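Local coordinates for EVE domain-containing protein (Pseudomonas syringae pv. tomato str. DC3000, PDB 2EVE) that is of unknown function but carries an EVE domain, related to the ASCH and PUA domains, and so may bind RNA or modified nucleic acid bases, at residues Ile59-Pro73 / Asn92-Phe105. Numbering follows the deposited sequence.
Sequences IAGIGKIVKTAYPDP and NPWSALDIGFVDIF
Residues 59-71 and 95-105 pair as neighbouring antiparallel strands, with backbone bonds running from Phe105 N-Ala60 O to Asp72 N-Trp94 O, and beta bulges shift their register. At one classic bulge Val102 N and Asp103 N reach Ile62 O from the same face of its carbonyl plane, both at 3.1 Å; at another, Val66 N and Lys67 N share Asp98 O where the strand 58-71 turns a corner. The Phe105 ring lies over Gly61, whose CA stands 3.9 Å from the ring centroid and only 10° off the ring normal, a CH-pi contact. Ile59 CG2 touches Phe105 CE2 at 3.6 Å, and Ile62 CG1 meets CE1 and CZ of the same ring; helix 139-149 packs on all three side chains. Beyond the bulge, Val102 lays CG2 on Lys64 CB (3.6 Å), while a water joins Lys64 NZ to Phe101 O. With CG set between its backbone N and carbonyl carbon (chi1 56°), Tyr70 turns one ring face to Ala96 O, which sits over it toward the rim, and gives its hydroxyl proton to Asp98 OD1 (2.8 Å), on the syn side but 33° out of the carboxylate plane. The extended Lys67 chain runs alongside Asp98, its NZ stopping 4.3 Å from Asp98 OD2, too far for a salt bridge. At the far end Asn92 ND2 donates to Asp72 O (3.0 Å) as its OD1 accepts from Trp94 N in an Asx turn; the Asp72 carboxylate salt-bridges Arg30 through OD1 and hydrogen-bonds Thr74 through OD2. This bent, bulged antiparallel pair, joined by a long connection without helix or strand, lies between edge strand 23-26 and strand 46-51 in the mixed sheet of the PUA-like EVE fold.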
loop_
_atom_site.group_PDB
_atom_site.type_symbol
_atom_site.label_atom_id
_atom_site.label_comp_id
_atom_site.label_asym_id
_atom_site.label_seq_id
_atom_site.Cartn_x
_atom_site.Cartn_y
_atom_site.Cartn_z
ATOM N N ILE A 59 7.755 -6.319 -3.537
ATOM C CA ILE A 59 7.720 -5.867 -2.153
ATOM C C ILE A 59 9.095 -5.334 -1.767
ATOM O O ILE A 59 10.090 -6.058 -1.803
ATOM C CB ILE A 59 7.299 -7.015 -1.229
ATOM C CG1 ILE A 59 5.876 -7.449 -1.597
ATOM C CG2 ILE A 59 7.372 -6.576 0.225
ATOM C CD1 ILE A 59 5.369 -8.651 -0.846
ATOM N N ALA A 60 9.138 -4.059 -1.390
ATOM C CA ALA A 60 10.392 -3.394 -1.047
ATOM C C ALA A 60 10.635 -3.165 0.437
ATOM O O ALA A 60 11.745 -2.803 0.838
ATOM C CB ALA A 60 10.475 -2.070 -1.784
ATOM N N GLY A 61 9.605 -3.364 1.250
ATOM C CA GLY A 61 9.759 -3.160 2.675
ATOM C C GLY A 61 8.465 -3.309 3.442
ATOM O O GLY A 61 7.475 -3.837 2.927
ATOM N N ILE A 62 8.479 -2.825 4.678
ATOM C CA ILE A 62 7.333 -2.909 5.570
ATOM C C ILE A 62 7.029 -1.562 6.219
ATOM O O ILE A 62 7.937 -0.808 6.569
ATOM C CB ILE A 62 7.602 -3.935 6.688
ATOM C CG1 ILE A 62 7.909 -5.298 6.068
ATOM C CG2 ILE A 62 6.409 -4.021 7.626
ATOM C CD1 ILE A 62 8.346 -6.342 7.088
ATOM N N GLY A 63 5.741 -1.269 6.371
ATOM C CA GLY A 63 5.315 -0.036 7.008
ATOM C C GLY A 63 4.252 -0.372 8.037
ATOM O O GLY A 63 3.835 -1.523 8.134
ATOM N N LYS A 64 3.818 0.614 8.815
ATOM C CA LYS A 64 2.786 0.382 9.818
ATOM C C LYS A 64 1.792 1.531 9.793
ATOM O O LYS A 64 2.102 2.626 9.323
ATOM C CB LYS A 64 3.405 0.262 11.217
ATOM C CG LYS A 64 4.051 1.540 11.730
ATOM C CD LYS A 64 4.741 1.296 13.065
ATOM C CE LYS A 64 5.394 2.562 13.589
ATOM N NZ LYS A 64 6.124 2.310 14.861
ATOM N N ILE A 65 0.590 1.280 10.293
ATOM C CA ILE A 65 -0.431 2.317 10.314
ATOM C C ILE A 65 -0.323 3.114 11.608
ATOM O O ILE A 65 -0.393 2.553 12.698
ATOM C CB ILE A 65 -1.836 1.697 10.211
ATOM C CG1 ILE A 65 -1.928 0.832 8.944
ATOM C CG2 ILE A 65 -2.894 2.790 10.227
ATOM C CD1 ILE A 65 -1.508 1.543 7.662
ATOM N N VAL A 66 -0.146 4.426 11.490
ATOM C CA VAL A 66 -0.026 5.260 12.679
ATOM C C VAL A 66 -1.294 6.052 12.968
ATOM O O VAL A 66 -1.574 6.381 14.120
ATOM C CB VAL A 66 1.186 6.209 12.570
ATOM C CG1 VAL A 66 2.450 5.398 12.337
ATOM C CG2 VAL A 66 0.977 7.200 11.452
ATOM N N LYS A 67 -2.059 6.359 11.927
ATOM C CA LYS A 67 -3.319 7.083 12.094
ATOM C C LYS A 67 -4.337 6.495 11.121
ATOM O O LYS A 67 -4.062 6.384 9.927
ATOM C CB LYS A 67 -3.120 8.571 11.819
ATOM C CG LYS A 67 -4.345 9.420 12.085
ATOM C CD LYS A 67 -3.989 10.888 11.928
ATOM C CE LYS A 67 -5.164 11.792 12.207
ATOM N NZ LYS A 67 -4.744 13.216 12.118
ATOM N N THR A 68 -5.506 6.117 11.629
ATOM C CA THR A 68 -6.533 5.519 10.788
ATOM C C THR A 68 -7.126 6.503 9.785
ATOM O O THR A 68 -6.916 7.717 9.869
ATOM C CB THR A 68 -7.673 4.880 11.629
ATOM O OG1 THR A 68 -8.305 5.880 12.438
ATOM C CG2 THR A 68 -7.118 3.773 12.529
ATOM N N ALA A 69 -7.873 5.954 8.837
ATOM C CA ALA A 69 -8.482 6.709 7.746
ATOM C C ALA A 69 -9.211 8.009 8.052
ATOM O O ALA A 69 -9.989 8.111 8.998
ATOM C CB ALA A 69 -9.406 5.791 6.964
ATOM N N TYR A 70 -8.954 9.000 7.209
ATOM C CA TYR A 70 -9.594 10.296 7.317
ATOM C C TYR A 70 -9.777 10.831 5.900
ATOM O O TYR A 70 -9.129 10.358 4.969
ATOM C CB TYR A 70 -8.742 11.236 8.179
ATOM C CG TYR A 70 -7.317 11.432 7.718
ATOM C CD1 TYR A 70 -7.001 12.410 6.782
ATOM C CD2 TYR A 70 -6.278 10.673 8.256
ATOM C CE1 TYR A 70 -5.689 12.639 6.395
ATOM C CE2 TYR A 70 -4.954 10.891 7.872
ATOM C CZ TYR A 70 -4.668 11.880 6.944
ATOM O OH TYR A 70 -3.369 12.140 6.581
ATOM N N PRO A 71 -10.677 11.808 5.710
ATOM C CA PRO A 71 -10.904 12.361 4.368
ATOM C C PRO A 71 -9.602 12.771 3.687
ATOM O O PRO A 71 -8.806 13.521 4.250
ATOM C CB PRO A 71 -11.835 13.539 4.639
ATOM C CG PRO A 71 -12.633 13.046 5.817
ATOM C CD PRO A 71 -11.565 12.446 6.697
ATOM N N ASP A 72 -9.400 12.263 2.474
ATOM C CA ASP A 72 -8.194 12.523 1.692
ATOM C C ASP A 72 -8.128 13.963 1.195
ATOM O O ASP A 72 -8.866 14.350 0.295
ATOM C CB ASP A 72 -8.141 11.555 0.505
ATOM C CG ASP A 72 -6.822 11.608 -0.234
ATOM O OD1 ASP A 72 -6.612 10.751 -1.120
ATOM O OD2 ASP A 72 -5.998 12.502 0.063
ATOM N N PRO A 73 -7.227 14.773 1.769
ATOM C CA PRO A 73 -7.096 16.175 1.359
ATOM C C PRO A 73 -6.713 16.387 -0.107
ATOM O O PRO A 73 -7.008 17.440 -0.674
ATOM C CB PRO A 73 -6.039 16.719 2.319
ATOM C CG PRO A 73 -5.181 15.522 2.588
ATOM C CD PRO A 73 -6.205 14.420 2.772
ATOM N N ASN A 92 -16.597 14.002 0.693
ATOM C CA ASN A 92 -15.358 13.495 0.118
ATOM C C ASN A 92 -15.442 11.970 0.095
ATOM O O ASN A 92 -15.469 11.328 1.142
ATOM C CB ASN A 92 -14.174 13.933 0.972
ATOM C CG ASN A 92 -12.846 13.689 0.292
ATOM O OD1 ASN A 92 -12.729 12.828 -0.582
ATOM N ND2 ASN A 92 -11.828 14.438 0.702
ATOM N N PRO A 93 -15.477 11.374 -1.103
ATOM C CA PRO A 93 -15.566 9.913 -1.218
ATOM C C PRO A 93 -14.273 9.155 -0.937
ATOM O O PRO A 93 -14.285 7.926 -0.858
ATOM C CB PRO A 93 -16.024 9.708 -2.665
ATOM C CG PRO A 93 -16.645 11.043 -3.047
ATOM C CD PRO A 93 -15.693 12.008 -2.411
ATOM N N TRP A 94 -13.169 9.874 -0.766
ATOM C CA TRP A 94 -11.881 9.224 -0.558
ATOM C C TRP A 94 -11.250 9.393 0.813
ATOM O O TRP A 94 -11.475 10.388 1.503
ATOM C CB TRP A 94 -10.912 9.697 -1.639
ATOM C CG TRP A 94 -11.488 9.536 -3.005
ATOM C CD1 TRP A 94 -11.817 10.530 -3.883
ATOM C CD2 TRP A 94 -11.833 8.303 -3.645
ATOM N NE1 TRP A 94 -12.347 9.989 -5.033
ATOM C CE2 TRP A 94 -12.372 8.624 -4.910
ATOM C CE3 TRP A 94 -11.745 6.955 -3.266
ATOM C CZ2 TRP A 94 -12.814 7.646 -5.806
ATOM C CZ3 TRP A 94 -12.188 5.979 -4.159
ATOM C CH2 TRP A 94 -12.718 6.333 -5.413
ATOM N N SER A 95 -10.437 8.410 1.186
ATOM C CA SER A 95 -9.766 8.405 2.480
ATOM C C SER A 95 -8.268 8.177 2.376
ATOM O O SER A 95 -7.796 7.408 1.540
ATOM C CB SER A 95 -10.360 7.310 3.371
ATOM O OG SER A 95 -11.752 7.489 3.552
ATOM N N ALA A 96 -7.530 8.855 3.245
ATOM C CA ALA A 96 -6.086 8.716 3.315
ATOM C C ALA A 96 -5.809 8.287 4.745
ATOM O O ALA A 96 -6.724 8.198 5.562
ATOM C CB ALA A 96 -5.412 10.053 3.036
ATOM N N LEU A 97 -4.552 8.002 5.048
ATOM C CA LEU A 97 -4.189 7.639 6.405
ATOM C C LEU A 97 -2.705 7.881 6.577
ATOM O O LEU A 97 -1.996 8.105 5.601
ATOM C CB LEU A 97 -4.566 6.181 6.705
ATOM C CG LEU A 97 -4.182 5.045 5.753
ATOM C CD1 LEU A 97 -2.676 4.852 5.730
ATOM C CD2 LEU A 97 -4.875 3.774 6.227
ATOM N N ASP A 98 -2.239 7.879 7.818
ATOM C CA ASP A 98 -0.825 8.103 8.061
ATOM C C ASP A 98 -0.129 6.783 8.337
ATOM O O ASP A 98 -0.655 5.930 9.054
ATOM C CB ASP A 98 -0.611 9.047 9.246
ATOM C CG ASP A 98 -1.223 10.417 9.025
ATOM O OD1 ASP A 98 -1.288 10.874 7.864
ATOM O OD2 ASP A 98 -1.628 11.043 10.026
ATOM N N ILE A 99 1.058 6.625 7.760
ATOM C CA ILE A 99 1.841 5.411 7.934
ATOM C C ILE A 99 3.224 5.717 8.497
ATOM O O ILE A 99 3.693 6.853 8.450
ATOM C CB ILE A 99 2.036 4.669 6.601
ATOM C CG1 ILE A 99 2.822 5.549 5.624
ATOM C CG2 ILE A 99 0.681 4.295 6.010
ATOM C CD1 ILE A 99 3.567 4.772 4.569
ATOM N N GLY A 100 3.868 4.684 9.027
ATOM C CA GLY A 100 5.197 4.846 9.585
ATOM C C GLY A 100 6.156 3.787 9.074
ATOM O O GLY A 100 5.737 2.714 8.635
ATOM N N PHE A 101 7.449 4.084 9.132
ATOM C CA PHE A 101 8.459 3.145 8.658
ATOM C C PHE A 101 8.687 1.986 9.617
ATOM O O PHE A 101 8.684 2.159 10.836
ATOM C CB PHE A 101 9.791 3.871 8.425
ATOM C CG PHE A 101 10.903 2.971 7.961
ATOM C CD1 PHE A 101 11.893 2.548 8.843
ATOM C CD2 PHE A 101 10.958 2.545 6.638
ATOM C CE1 PHE A 101 12.928 1.710 8.414
ATOM C CE2 PHE A 101 11.985 1.710 6.195
ATOM C CZ PHE A 101 12.972 1.292 7.087
ATOM N N VAL A 102 8.858 0.794 9.055
ATOM C CA VAL A 102 9.135 -0.387 9.857
ATOM C C VAL A 102 10.433 -1.036 9.380
ATOM O O VAL A 102 11.351 -1.235 10.170
ATOM C CB VAL A 102 7.977 -1.421 9.799
ATOM C CG1 VAL A 102 8.387 -2.698 10.528
ATOM C CG2 VAL A 102 6.728 -0.841 10.451
ATOM N N ASP A 103 10.527 -1.351 8.090
ATOM C CA ASP A 103 11.743 -1.978 7.585
ATOM C C ASP A 103 11.905 -1.829 6.079
ATOM O O ASP A 103 10.935 -1.628 5.348
ATOM C CB ASP A 103 11.751 -3.464 7.982
ATOM C CG ASP A 103 13.115 -4.118 7.812
ATOM O OD1 ASP A 103 14.141 -3.411 7.897
ATOM O OD2 ASP A 103 13.160 -5.350 7.612
ATOM N N ILE A 104 13.150 -1.902 5.620
ATOM C CA ILE A 104 13.437 -1.801 4.200
ATOM C C ILE A 104 14.263 -3.024 3.818
ATOM O O ILE A 104 15.212 -3.390 4.515
ATOM C CB ILE A 104 14.202 -0.496 3.866
ATOM C CG1 ILE A 104 14.500 -0.440 2.370
ATOM C CG2 ILE A 104 15.467 -0.395 4.709
ATOM C CD1 ILE A 104 15.115 0.865 1.913
ATOM N N PHE A 105 13.875 -3.674 2.728
ATOM C CA PHE A 105 14.563 -4.871 2.267
ATOM C C PHE A 105 15.822 -4.534 1.475
ATOM O O PHE A 105 15.855 -3.564 0.718
ATOM C CB PHE A 105 13.630 -5.715 1.387
ATOM C CG PHE A 105 12.413 -6.254 2.105
ATOM C CD1 PHE A 105 12.258 -6.108 3.480
ATOM C CD2 PHE A 105 11.425 -6.930 1.393
ATOM C CE1 PHE A 105 11.141 -6.634 4.136
ATOM C CE2 PHE A 105 10.307 -7.459 2.038
ATOM C CZ PHE A 105 10.164 -7.310 3.411
HETATM O O HOH W 1 13.880 -2.292 -0.809
HETATM O O HOH W 2 8.546 1.140 13.557
HETATM O O HOH W 3 -6.138 8.014 -0.483
#